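Local coordinates for endoglucanase (Ganoderma lucidum, PDB 5D8Z), which probably hydrolyses internal beta-1,4-glucosidic bonds of cellulose as a fungal endoglucanase of glycoside hydrolase family 5, at residues 82-87 against 91-96; 216-221 against 268-273. All coordinates share one frame; numbering follows the deposited sequence.

Contact 1. Residues 82-87 against 91-96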
ATOM      1  N   GLN A  82       1.647 -16.159   0.518  1.00 30.05           N
ATOM      2  CA  GLN A  82       1.147 -17.465   0.823  1.00 30.07           C
ATOM      3  C   GLN A  82      -0.292 -17.643   0.309  1.00 29.86           C
ATOM      4  O   GLN A  82      -0.621 -18.590  -0.366  1.00 32.47           O
ATOM      5  CB  GLN A  82       1.269 -17.682   2.299  1.00 30.97           C
ATOM      6  CG  GLN A  82       2.698 -17.953   2.742  1.00 33.41           C
ATOM      7  CD  GLN A  82       3.481 -16.736   3.210  1.00 36.57           C
ATOM      8  OE1 GLN A  82       3.261 -15.608   2.762  1.00 38.55           O
ATOM      9  NE2 GLN A  82       4.431 -16.972   4.116  1.00 40.77           N
ATOM     10  N   PHE A  83      -1.145 -16.695   0.534  1.00 30.37           N
ATOM     11  CA  PHE A  83      -2.478 -16.826   0.010  1.00 33.18           C
ATOM     12  C   PHE A  83      -2.488 -16.968  -1.520  1.00 33.19           C
ATOM     13  O   PHE A  83      -3.217 -17.785  -2.099  1.00 32.80           O
ATOM     14  CB  PHE A  83      -3.305 -15.621   0.457  1.00 35.23           C
ATOM     15  CG  PHE A  83      -4.745 -15.723   0.104  1.00 36.87           C
ATOM     16  CD1 PHE A  83      -5.607 -16.443   0.898  1.00 37.32           C
ATOM     17  CD2 PHE A  83      -5.237 -15.093  -1.034  1.00 38.78           C
ATOM     18  CE1 PHE A  83      -6.940 -16.536   0.583  1.00 38.36           C
ATOM     19  CE2 PHE A  83      -6.569 -15.192  -1.380  1.00 39.44           C
ATOM     20  CZ  PHE A  83      -7.424 -15.918  -0.572  1.00 41.56           C
ATOM     21  N   ILE A  84      -1.678 -16.172  -2.186  1.00 33.33           N
ATOM     22  CA  ILE A  84      -1.709 -16.149  -3.636  1.00 32.06           C
ATOM     23  C   ILE A  84      -1.321 -17.479  -4.181  1.00 34.16           C
ATOM     24  O   ILE A  84      -1.866 -17.911  -5.197  1.00 39.52           O
ATOM     25  CB  ILE A  84      -0.730 -15.128  -4.197  1.00 30.03           C
ATOM     26  CG1 ILE A  84      -1.271 -13.742  -3.939  1.00 30.21           C
ATOM     27  CG2 ILE A  84      -0.556 -15.336  -5.688  1.00 31.48           C
ATOM     28  CD1 ILE A  84      -0.244 -12.659  -4.062  1.00 30.50           C
ATOM     29  N   THR A  85      -0.357 -18.116  -3.529  1.00 32.84           N
ATOM     30  CA  THR A  85       0.207 -19.363  -4.022  1.00 35.02           C
ATOM     31  C   THR A  85      -0.143 -20.618  -3.193  1.00 37.05           C
ATOM     32  O   THR A  85       0.395 -21.701  -3.443  1.00 37.61           O
ATOM     33  CB  THR A  85       1.728 -19.231  -4.013  1.00 34.74           C
ATOM     34  OG1 THR A  85       2.171 -19.093  -2.648  1.00 35.04           O
ATOM     35  CG2 THR A  85       2.141 -18.029  -4.851  1.00 31.78           C
ATOM     36  N   ASP A  86      -1.014 -20.462  -2.203  1.00 37.53           N
ATOM     37  CA  ASP A  86      -1.261 -21.492  -1.186  1.00 41.24           C
ATOM     38  C   ASP A  86       0.017 -22.075  -0.557  1.00 41.22           C
ATOM     39  O   ASP A  86       0.333 -23.258  -0.719  1.00 42.38           O
ATOM     40  CB  ASP A  86      -2.173 -22.613  -1.718  1.00 44.10           C
ATOM     41  CG  ASP A  86      -2.788 -23.465  -0.592  1.00 47.58           C
ATOM     42  OD1 ASP A  86      -3.393 -22.911   0.370  1.00 50.76           O
ATOM     43  OD2 ASP A  86      -2.670 -24.705  -0.672  1.00 53.34           O
ATOM     44  N   GLY A  87       0.756 -21.229   0.149  1.00 38.30           N
ATOM     45  CA  GLY A  87       1.861 -21.700   0.935  1.00 37.26           C
ATOM     46  C   GLY A  87       3.237 -21.764   0.313  1.00 37.08           C
ATOM     47  O   GLY A  87       4.178 -21.956   1.044  1.00 46.27           O
ATOM     48  N   GLY A  91       5.728 -18.443  -8.013  1.00 37.01           N
ATOM     49  CA  GLY A  91       4.731 -17.668  -8.710  1.00 36.22           C
ATOM     50  C   GLY A  91       3.635 -18.524  -9.286  1.00 36.56           C
ATOM     51  O   GLY A  91       2.982 -18.102 -10.223  1.00 36.90           O
ATOM     52  N   ASP A  92       3.429 -19.715  -8.731  1.00 38.14           N
ATOM     53  CA  ASP A  92       2.359 -20.592  -9.191  1.00 41.84           C
ATOM     54  C   ASP A  92       1.098 -20.231  -8.454  1.00 39.86           C
ATOM     55  O   ASP A  92       0.890 -20.664  -7.322  1.00 40.21           O
ATOM     56  CB  ASP A  92       2.701 -22.047  -8.972  1.00 45.11           C
ATOM     57  CG  ASP A  92       2.721 -22.781 -10.244  1.00 54.69           C
ATOM     58  OD1 ASP A  92       3.827 -22.880 -10.814  1.00 62.62           O
ATOM     59  OD2 ASP A  92       1.631 -23.167 -10.730  1.00 62.24           O
ATOM     60  N   ILE A  93       0.290 -19.404  -9.105  1.00 38.49           N
ATOM     61  CA  ILE A  93      -0.887 -18.781  -8.506  1.00 36.52           C
ATOM     62  C   ILE A  93      -1.926 -19.821  -8.290  1.00 36.78           C
ATOM     63  O   ILE A  93      -2.247 -20.535  -9.212  1.00 36.18           O
ATOM     64  CB  ILE A  93      -1.491 -17.704  -9.425  1.00 34.13           C
ATOM     65  CG1 ILE A  93      -0.599 -16.478  -9.383  1.00 35.44           C
ATOM     66  CG2 ILE A  93      -2.893 -17.338  -8.975  1.00 34.60           C
ATOM     67  CD1 ILE A  93      -1.113 -15.288 -10.141  1.00 37.58           C
ATOM     68  N   ASP A  94      -2.466 -19.885  -7.078  1.00 39.17           N
ATOM     69  CA  ASP A  94      -3.508 -20.854  -6.746  1.00 40.02           C
ATOM     70  C   ASP A  94      -4.843 -20.263  -7.172  1.00 41.36           C
ATOM     71  O   ASP A  94      -5.199 -19.182  -6.725  1.00 40.35           O
ATOM     72  CB  ASP A  94      -3.464 -21.108  -5.261  1.00 40.19           C
ATOM     73  CG  ASP A  94      -4.538 -22.028  -4.800  1.00 42.07           C
ATOM     74  OD1 ASP A  94      -4.219 -23.186  -4.476  1.00 41.33           O
ATOM     75  OD2 ASP A  94      -5.696 -21.577  -4.702  1.00 48.48           O
ATOM     76  N   GLU A  95      -5.570 -20.966  -8.030  1.00 44.59           N
ATOM     77  CA  GLU A  95      -6.729 -20.394  -8.738  1.00 48.30           C
ATOM     78  C   GLU A  95      -7.924 -20.051  -7.847  1.00 44.73           C
ATOM     79  O   GLU A  95      -8.561 -18.986  -8.034  1.00 39.40           O
ATOM     80  CB  GLU A  95      -7.190 -21.330  -9.861  1.00 58.10           C
ATOM     81  CG  GLU A  95      -6.121 -21.577 -10.927  1.00 69.58           C
ATOM     82  CD  GLU A  95      -5.432 -22.966 -10.833  1.00 78.80           C
ATOM     83  OE1 GLU A  95      -5.401 -23.653 -11.893  1.00 76.49           O
ATOM     84  OE2 GLU A  95      -4.913 -23.376  -9.735  1.00 69.65           O
ATOM     85  N   ASP A  96      -8.229 -20.939  -6.894  1.00 40.33           N
ATOM     86  CA  ASP A  96      -9.356 -20.719  -6.001  1.00 41.67           C
ATOM     87  C   ASP A  96      -9.113 -19.502  -5.129  1.00 43.02           C
ATOM     88  O   ASP A  96     -10.006 -18.668  -4.982  1.00 46.59           O
ATOM     89  CB  ASP A  96      -9.652 -21.933  -5.128  1.00 43.69           C
ATOM     90  CG  ASP A  96      -9.935 -23.198  -5.950  1.00 46.93           C
ATOM     91  OD1 ASP A  96     -10.580 -23.124  -7.025  1.00 42.42           O
ATOM     92  OD2 ASP A  96      -9.482 -24.280  -5.516  1.00 53.35           O
TER

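Contact 2. Residues 216-221 against 268-273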
ATOM      1  N   ALA A 216      19.691   3.880  -3.196  1.00 43.17           N
ATOM      2  CA  ALA A 216      19.662   2.539  -3.737  1.00 40.48           C
ATOM      3  C   ALA A 216      18.532   2.378  -4.736  1.00 37.18           C
ATOM      4  O   ALA A 216      18.732   1.866  -5.842  1.00 34.52           O
ATOM      5  CB  ALA A 216      19.501   1.551  -2.613  1.00 42.08           C
ATOM      6  N   LEU A 217      17.346   2.835  -4.352  1.00 34.49           N
ATOM      7  CA  LEU A 217      16.184   2.599  -5.179  1.00 38.57           C
ATOM      8  C   LEU A 217      16.111   3.542  -6.351  1.00 40.61           C
ATOM      9  O   LEU A 217      15.485   3.222  -7.369  1.00 39.57           O
ATOM     10  CB  LEU A 217      14.892   2.625  -4.352  1.00 40.20           C
ATOM     11  CG  LEU A 217      14.684   1.395  -3.451  1.00 38.92           C
ATOM     12  CD1 LEU A 217      13.549   1.597  -2.474  1.00 40.65           C
ATOM     13  CD2 LEU A 217      14.411   0.166  -4.281  1.00 39.33           C
ATOM     14  N   LYS A 218      16.787   4.689  -6.236  1.00 46.20           N
ATOM     15  CA  LYS A 218      16.966   5.556  -7.405  1.00 45.90           C
ATOM     16  C   LYS A 218      17.601   4.833  -8.633  1.00 44.61           C
ATOM     17  O   LYS A 218      17.361   5.227  -9.766  1.00 47.60           O
ATOM     18  CB  LYS A 218      17.720   6.839  -7.056  1.00 43.28           C
ATOM     19  CG  LYS A 218      17.709   7.781  -8.237  1.00 41.81           C
ATOM     20  CD  LYS A 218      18.227   9.161  -7.941  1.00 41.65           C
ATOM     21  CE  LYS A 218      18.255   9.949  -9.251  1.00 43.47           C
ATOM     22  NZ  LYS A 218      19.076  11.185  -9.210  1.00 42.39           N
ATOM     23  N   LYS A 219      18.353   3.754  -8.414  1.00 45.35           N
ATOM     24  CA  LYS A 219      19.032   3.045  -9.509  1.00 44.01           C
ATOM     25  C   LYS A 219      18.152   2.099 -10.282  1.00 41.75           C
ATOM     26  O   LYS A 219      18.541   1.619 -11.333  1.00 42.71           O
ATOM     27  CB  LYS A 219      20.233   2.288  -8.974  1.00 47.91           C
ATOM     28  CG  LYS A 219      21.251   3.226  -8.327  1.00 52.72           C
ATOM     29  CD  LYS A 219      22.335   2.500  -7.544  1.00 54.73           C
ATOM     30  CE  LYS A 219      22.762   3.354  -6.358  1.00 59.16           C
ATOM     31  NZ  LYS A 219      24.127   3.056  -5.837  1.00 58.60           N
ATOM     32  N   VAL A 220      16.953   1.846  -9.768  1.00 40.03           N
ATOM     33  CA  VAL A 220      16.034   0.866 -10.336  1.00 35.58           C
ATOM     34  C   VAL A 220      15.390   1.428 -11.592  1.00 36.03           C
ATOM     35  O   VAL A 220      14.815   2.496 -11.559  1.00 38.11           O
ATOM     36  CB  VAL A 220      14.937   0.522  -9.303  1.00 33.31           C
ATOM     37  CG1 VAL A 220      13.733  -0.165  -9.933  1.00 32.22           C
ATOM     38  CG2 VAL A 220      15.525  -0.321  -8.208  1.00 34.71           C
ATOM     39  N   THR A 221      15.412   0.694 -12.681  1.00 35.94           N
ATOM     40  CA  THR A 221      14.910   1.248 -13.908  1.00 39.81           C
ATOM     41  C   THR A 221      14.127   0.192 -14.650  1.00 38.83           C
ATOM     42  O   THR A 221      14.294  -1.004 -14.377  1.00 34.18           O
ATOM     43  CB  THR A 221      16.078   1.804 -14.816  1.00 46.36           C
ATOM     44  OG1 THR A 221      16.462   0.838 -15.798  1.00 47.74           O
ATOM     45  CG2 THR A 221      17.327   2.185 -14.009  1.00 46.71           C
ATOM     46  N   ASN A 268      15.765  15.644  -7.423  1.00 40.49           N
ATOM     47  CA  ASN A 268      16.050  14.400  -8.174  1.00 38.91           C
ATOM     48  C   ASN A 268      15.072  14.045  -9.278  1.00 39.49           C
ATOM     49  O   ASN A 268      15.338  13.108 -10.049  1.00 41.70           O
ATOM     50  CB  ASN A 268      16.204  13.214  -7.232  1.00 38.21           C
ATOM     51  CG  ASN A 268      17.505  13.270  -6.443  1.00 37.92           C
ATOM     52  OD1 ASN A 268      18.550  12.792  -6.903  1.00 33.66           O
ATOM     53  ND2 ASN A 268      17.447  13.861  -5.248  1.00 36.35           N
ATOM     54  N   GLY A 269      13.957  14.780  -9.375  1.00 39.60           N
ATOM     55  CA  GLY A 269      12.996  14.588 -10.471  1.00 37.79           C
ATOM     56  C   GLY A 269      12.196  13.312 -10.322  1.00 38.63           C
ATOM     57  O   GLY A 269      11.830  12.651 -11.299  1.00 36.77           O
ATOM     58  N   ARG A 270      11.916  12.986  -9.075  1.00 40.10           N
ATOM     59  CA  ARG A 270      11.281  11.745  -8.729  1.00 46.28           C
ATOM     60  C   ARG A 270      10.088  11.980  -7.807  1.00 47.66           C
ATOM     61  O   ARG A 270      10.008  12.989  -7.120  1.00 51.77           O
ATOM     62  CB  ARG A 270      12.299  10.814  -8.053  1.00 45.27           C
ATOM     63  CG  ARG A 270      13.374  10.291  -8.980  1.00 46.39           C
ATOM     64  CD  ARG A 270      12.817   9.656 -10.267  1.00 48.92           C
ATOM     65  NE  ARG A 270      12.271   8.304 -10.126  1.00 52.40           N
ATOM     66  CZ  ARG A 270      13.000   7.191  -9.968  1.00 54.90           C
ATOM     67  NH1 ARG A 270      14.337   7.225  -9.888  1.00 56.21           N
ATOM     68  NH2 ARG A 270      12.386   6.020  -9.880  1.00 55.13           N
ATOM     69  N   GLN A 271       9.174  11.025  -7.790  1.00 47.16           N
ATOM     70  CA  GLN A 271       7.966  11.144  -7.002  1.00 44.62           C
ATOM     71  C   GLN A 271       7.837  10.031  -5.985  1.00 43.77           C
ATOM     72  O   GLN A 271       8.413   8.951  -6.149  1.00 41.23           O
ATOM     73  CB  GLN A 271       6.781  11.134  -7.946  1.00 41.67           C
ATOM     74  CG  GLN A 271       6.733  12.403  -8.768  1.00 38.02           C
ATOM     75  CD  GLN A 271       5.756  12.312  -9.898  1.00 37.99           C
ATOM     76  OE1 GLN A 271       5.780  11.378 -10.696  1.00 40.97           O
ATOM     77  NE2 GLN A 271       4.892  13.279  -9.981  1.00 39.40           N
ATOM     78  N   ALA A 272       7.086  10.315  -4.925  1.00 44.78           N
ATOM     79  CA  ALA A 272       6.661   9.279  -3.957  1.00 42.73           C
ATOM     80  C   ALA A 272       5.156   9.242  -3.732  1.00 40.78           C
ATOM     81  O   ALA A 272       4.435  10.148  -4.095  1.00 37.07           O
ATOM     82  CB  ALA A 272       7.363   9.473  -2.639  1.00 42.63           C
ATOM     83  N   PHE A 273       4.717   8.171  -3.089  1.00 46.17           N
ATOM     84  CA  PHE A 273       3.298   7.842  -2.884  1.00 45.88           C
ATOM     85  C   PHE A 273       3.146   7.284  -1.470  1.00 46.00           C
ATOM     86  O   PHE A 273       3.748   6.274  -1.120  1.00 49.65           O
ATOM     87  CB  PHE A 273       2.890   6.773  -3.895  1.00 44.53           C
ATOM     88  CG  PHE A 273       1.406   6.588  -4.069  1.00 42.49           C
ATOM     89  CD1 PHE A 273       0.925   6.060  -5.265  1.00 39.59           C
ATOM     90  CD2 PHE A 273       0.483   6.925  -3.072  1.00 43.16           C
ATOM     91  CE1 PHE A 273      -0.434   5.872  -5.464  1.00 40.01           C
ATOM     92  CE2 PHE A 273      -0.882   6.726  -3.272  1.00 38.86           C
ATOM     93  CZ  PHE A 273      -1.337   6.201  -4.461  1.00 37.92           C
TER

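Contact 1. Residues 82-87 against 91-96
I84 and D94 meet through their backbones in the connection between helices 81-85 and 95-110 of this TIM barrel, where the chain leaves one helix and turns back past its last residues before starting the next. The N-H of D94 gives I84 O a nearly straight hydrogen bond, 2.8 Å from N to O and 168° at the hydrogen, arriving in the carbonyl plane. I93 CA lies 3.6 Å from the same I84 O as a CH...O contact, so one carbonyl at the helix end receives both. Beside this bond the two isoleucines touch, I84 CG2 3.9 Å from I93 CG1, and L143 and I147 of helix 137-149 pack against I84. T85 sets its CA against the carbonyl O of D92, while its OG1 turns to W81 O and V88 O. D86 leaves the helix with positive phi. D94, the N-cap of helix 95-110, has CG anti to its own N (chi1 177°), which brings the carboxylate alongside that of D86; OD2 caps N97 N. The neighbouring negative charges would probably disfavour each other slightly, with D94 OD1 4.4 Å from D86 OD2 and 3.5 Å from D86 CB.

Contact 2. Residues 216-221 against 268-273
K218 NZ donates to N268 OD1 over 2.9 Å, a hydrogen bond that joins the last turn of helix 213-218 to N268, the residue before G269, whose positive phi makes the Schellman motif that closes helix 254-267. The ammonium comes in the plane of the amide and on a lone pair of OD1, with 132° at the oxygen. K218 gets there fully stretched: CG stands anti to the backbone N (chi1 -172°) and every later torsion is close to trans, so the chain reaches across to N268, its CE passing 3.7 Å from N268 OD1. The amide is held at its other end too, since N268 ND2 bonds to W264 O in helix 254-267, which probably sets the way OD1 faces. An alanine in place of K218 removes the ammonium and the methylenes, and would probably leave N268 OD1 without its donor and the R270 guanidinium less confined on the side where CG lay.

R270 makes the second touch. Its chain bends at chi2 and chi3 and lays the guanidinium beside K218, where NH1 is 3.8 Å from K218 CG. K218 O sits at the edge of the guanidinium, near its plane, 3.6 Å from NH1. A hydrogen bond of this group goes outside the two segments: NH2 donates to L230 O, at the start of strand 230-235. The chain then runs into strand 272-277, paired in parallel between strands 230-235 and 303-312, while on the other segment L217 and V220 pack against helix 171-187.

In the fold
Both contacts lie in the helices and loops around the same eight-stranded parallel barrel, in distant parts of it: their centres are about 30 Å apart, the nearest atoms about 19 Å, and nothing touches. The centre of contact 1 lies about 20 Å from that of the chain, that of contact 2 about 17 Å. Contact 1 is local, with three residues between its segments, and follows strand 74-79; contact 2 joins segments with 46 residues between them, strand 230-235 among them. The bound glycan contacts E164, W202, Y237, D241, N242, S243 and E276. Contact 2 is connected to that pocket along the chain, because the strand that begins at its 268-273 segment carries E276 further on.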